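Local structure of Na Glutathione S-transferase 1 (Necator americanus, 2ON7) at residues V32-K36 against E37-K41. The protein probably conjugates reduced glutathione to electrophilic compounds, as expected of a glutathione S-transferase from the human hookworm. Numbering follows the deposited sequence.
Sequences VRLDK and EQFAK
Lys36 and Glu37 are neighbours in the first turn of helix 36-42, and the Lys36 side chain bends forward alongside the peptide that joins them. Its CG lies between the backbone N and the carbonyl carbon, chi1 87°, which places Lys36 CG 3.2 Å from Glu37 N. A second bend at chi2 carries the chain on toward Glu37. The ammonium does not close a salt bridge: Lys36 NZ stays 4.5 Å from Glu37 OE1. The Glu37 side chain is extended, and both residues are exposed.

Leu34 is the buried member of the contact. Its two methyl groups meet different residues. Leu34 CD2 lies 3.4 Å from Gln38 CG, and the two side chains cross at a slant. Leu34 CD1 approaches Phe39 at the ring edge, near the ring plane, and lies 4.0 Å from Phe39 CA. On strand 4-9, Thr7 also touches Leu34, and the Phe39 ring meets that of Phe9.

The segment joins edge strand 30-34 to helix 36-42 in the thioredoxin-like N-terminal domain of the glutathione S-transferase fold. Asp35 is the N-cap. Asp35 OD2 accepts from Gln38 N at 2.9 Å, in a nearly straight bond (167°). Glu37 N is also close to Asp35 OD2, at 3.1 Å. The carboxylate would probably be favoured as an anion at this helix start. Behind the cap, the regular helical bonds begin: Phe39 N donates to Asp35 O at 3.1 Å, and Ala40 N donates to Lys36 O, also at 3.1 Å.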
loop_
_atom_site.group_PDB
_atom_site.type_symbol
_atom_site.label_atom_id
_atom_site.label_comp_id
_atom_site.label_asym_id
_atom_site.label_seq_id
_atom_site.Cartn_x
_atom_site.Cartn_y
_atom_site.Cartn_z
ATOM N N VAL A 32 21.762 2.173 8.181
ATOM C CA VAL A 32 22.454 0.849 8.241
ATOM C C VAL A 32 22.199 0.104 6.932
ATOM O O VAL A 32 21.055 -0.176 6.579
ATOM C CB VAL A 32 21.981 -0.035 9.455
ATOM C CG1 VAL A 32 22.825 -1.367 9.596
ATOM C CG2 VAL A 32 22.045 0.737 10.739
ATOM N N ARG A 33 23.259 -0.168 6.198
ATOM C CA ARG A 33 23.158 -0.740 4.853
ATOM C C ARG A 33 23.692 -2.189 4.799
ATOM O O ARG A 33 24.877 -2.416 4.982
ATOM C CB ARG A 33 23.867 0.167 3.857
ATOM C CG ARG A 33 23.222 1.560 3.791
ATOM C CD ARG A 33 24.030 2.492 2.949
ATOM N NE ARG A 33 23.341 3.755 2.742
ATOM C CZ ARG A 33 22.906 4.198 1.558
ATOM N NH1 ARG A 33 23.142 3.487 0.455
ATOM N NH2 ARG A 33 22.243 5.336 1.500
ATOM N N LEU A 34 22.808 -3.159 4.562
ATOM C CA LEU A 34 23.198 -4.589 4.571
ATOM C C LEU A 34 23.510 -5.123 3.185
ATOM O O LEU A 34 22.906 -4.682 2.202
ATOM C CB LEU A 34 22.114 -5.479 5.214
ATOM C CG LEU A 34 21.498 -5.061 6.555
ATOM C CD1 LEU A 34 20.282 -5.931 6.879
ATOM C CD2 LEU A 34 22.516 -5.035 7.740
ATOM N N ASP A 35 24.470 -6.058 3.119
ATOM C CA ASP A 35 24.651 -6.898 1.920
ATOM C C ASP A 35 23.714 -8.100 2.008
ATOM O O ASP A 35 22.987 -8.217 2.999
ATOM C CB ASP A 35 26.122 -7.268 1.648
ATOM C CG ASP A 35 26.616 -8.447 2.448
ATOM O OD1 ASP A 35 27.720 -8.910 2.105
ATOM O OD2 ASP A 35 25.956 -8.914 3.409
ATOM N N LYS A 36 23.690 -8.955 0.984
ATOM C CA LYS A 36 22.770 -10.103 0.983
ATOM C C LYS A 36 22.932 -11.017 2.219
ATOM O O LYS A 36 21.941 -11.353 2.881
ATOM C CB LYS A 36 22.772 -10.877 -0.366
ATOM C CG LYS A 36 23.822 -11.990 -0.544
ATOM C CD LYS A 36 25.230 -11.465 -0.968
ATOM C CE LYS A 36 26.148 -12.594 -1.428
ATOM N NZ LYS A 36 27.137 -12.959 -0.375
ATOM N N GLU A 37 24.173 -11.363 2.549
ATOM C CA GLU A 37 24.465 -12.321 3.612
ATOM C C GLU A 37 24.133 -11.809 5.016
ATOM O O GLU A 37 23.716 -12.570 5.872
ATOM C CB GLU A 37 25.915 -12.753 3.536
ATOM C CG GLU A 37 26.241 -14.005 4.331
ATOM C CD GLU A 37 27.733 -14.265 4.384
ATOM O OE1 GLU A 37 28.465 -13.398 3.855
ATOM O OE2 GLU A 37 28.167 -15.322 4.933
ATOM N N GLN A 38 24.308 -10.516 5.255
ATOM C CA GLN A 38 23.885 -9.941 6.521
ATOM C C GLN A 38 22.345 -9.783 6.615
ATOM O O GLN A 38 21.771 -9.813 7.711
ATOM C CB GLN A 38 24.613 -8.627 6.749
ATOM C CG GLN A 38 24.281 -7.950 8.070
ATOM C CD GLN A 38 25.027 -8.516 9.253
ATOM O OE1 GLN A 38 25.887 -9.394 9.113
ATOM N NE2 GLN A 38 24.711 -8.001 10.440
ATOM N N PHE A 39 21.673 -9.640 5.474
ATOM C CA PHE A 39 20.217 -9.675 5.495
ATOM C C PHE A 39 19.707 -11.043 5.964
ATOM O O PHE A 39 18.833 -11.124 6.834
ATOM C CB PHE A 39 19.580 -9.257 4.160
ATOM C CG PHE A 39 18.087 -9.414 4.142
ATOM C CD1 PHE A 39 17.266 -8.497 4.815
ATOM C CD2 PHE A 39 17.490 -10.496 3.483
ATOM C CE1 PHE A 39 15.865 -8.672 4.836
ATOM C CE2 PHE A 39 16.100 -10.666 3.478
ATOM C CZ PHE A 39 15.286 -9.779 4.167
ATOM N N ALA A 40 20.276 -12.103 5.396
ATOM C CA ALA A 40 19.906 -13.465 5.732
ATOM C C ALA A 40 19.960 -13.744 7.257
ATOM O O ALA A 40 19.107 -14.469 7.778
ATOM C CB ALA A 40 20.759 -14.448 4.944
ATOM N N LYS A 41 20.914 -13.127 7.958
ATOM C CA LYS A 41 21.075 -13.307 9.418
ATOM C C LYS A 41 20.089 -12.508 10.282
ATOM O O LYS A 41 19.640 -12.981 11.324
ATOM C CB LYS A 41 22.509 -12.977 9.862
ATOM C CG LYS A 41 23.599 -13.817 9.176
ATOM C CD LYS A 41 24.910 -13.787 9.935
ATOM C CE LYS A 41 24.942 -14.823 11.063
ATOM N NZ LYS A 41 26.328 -15.378 11.324
#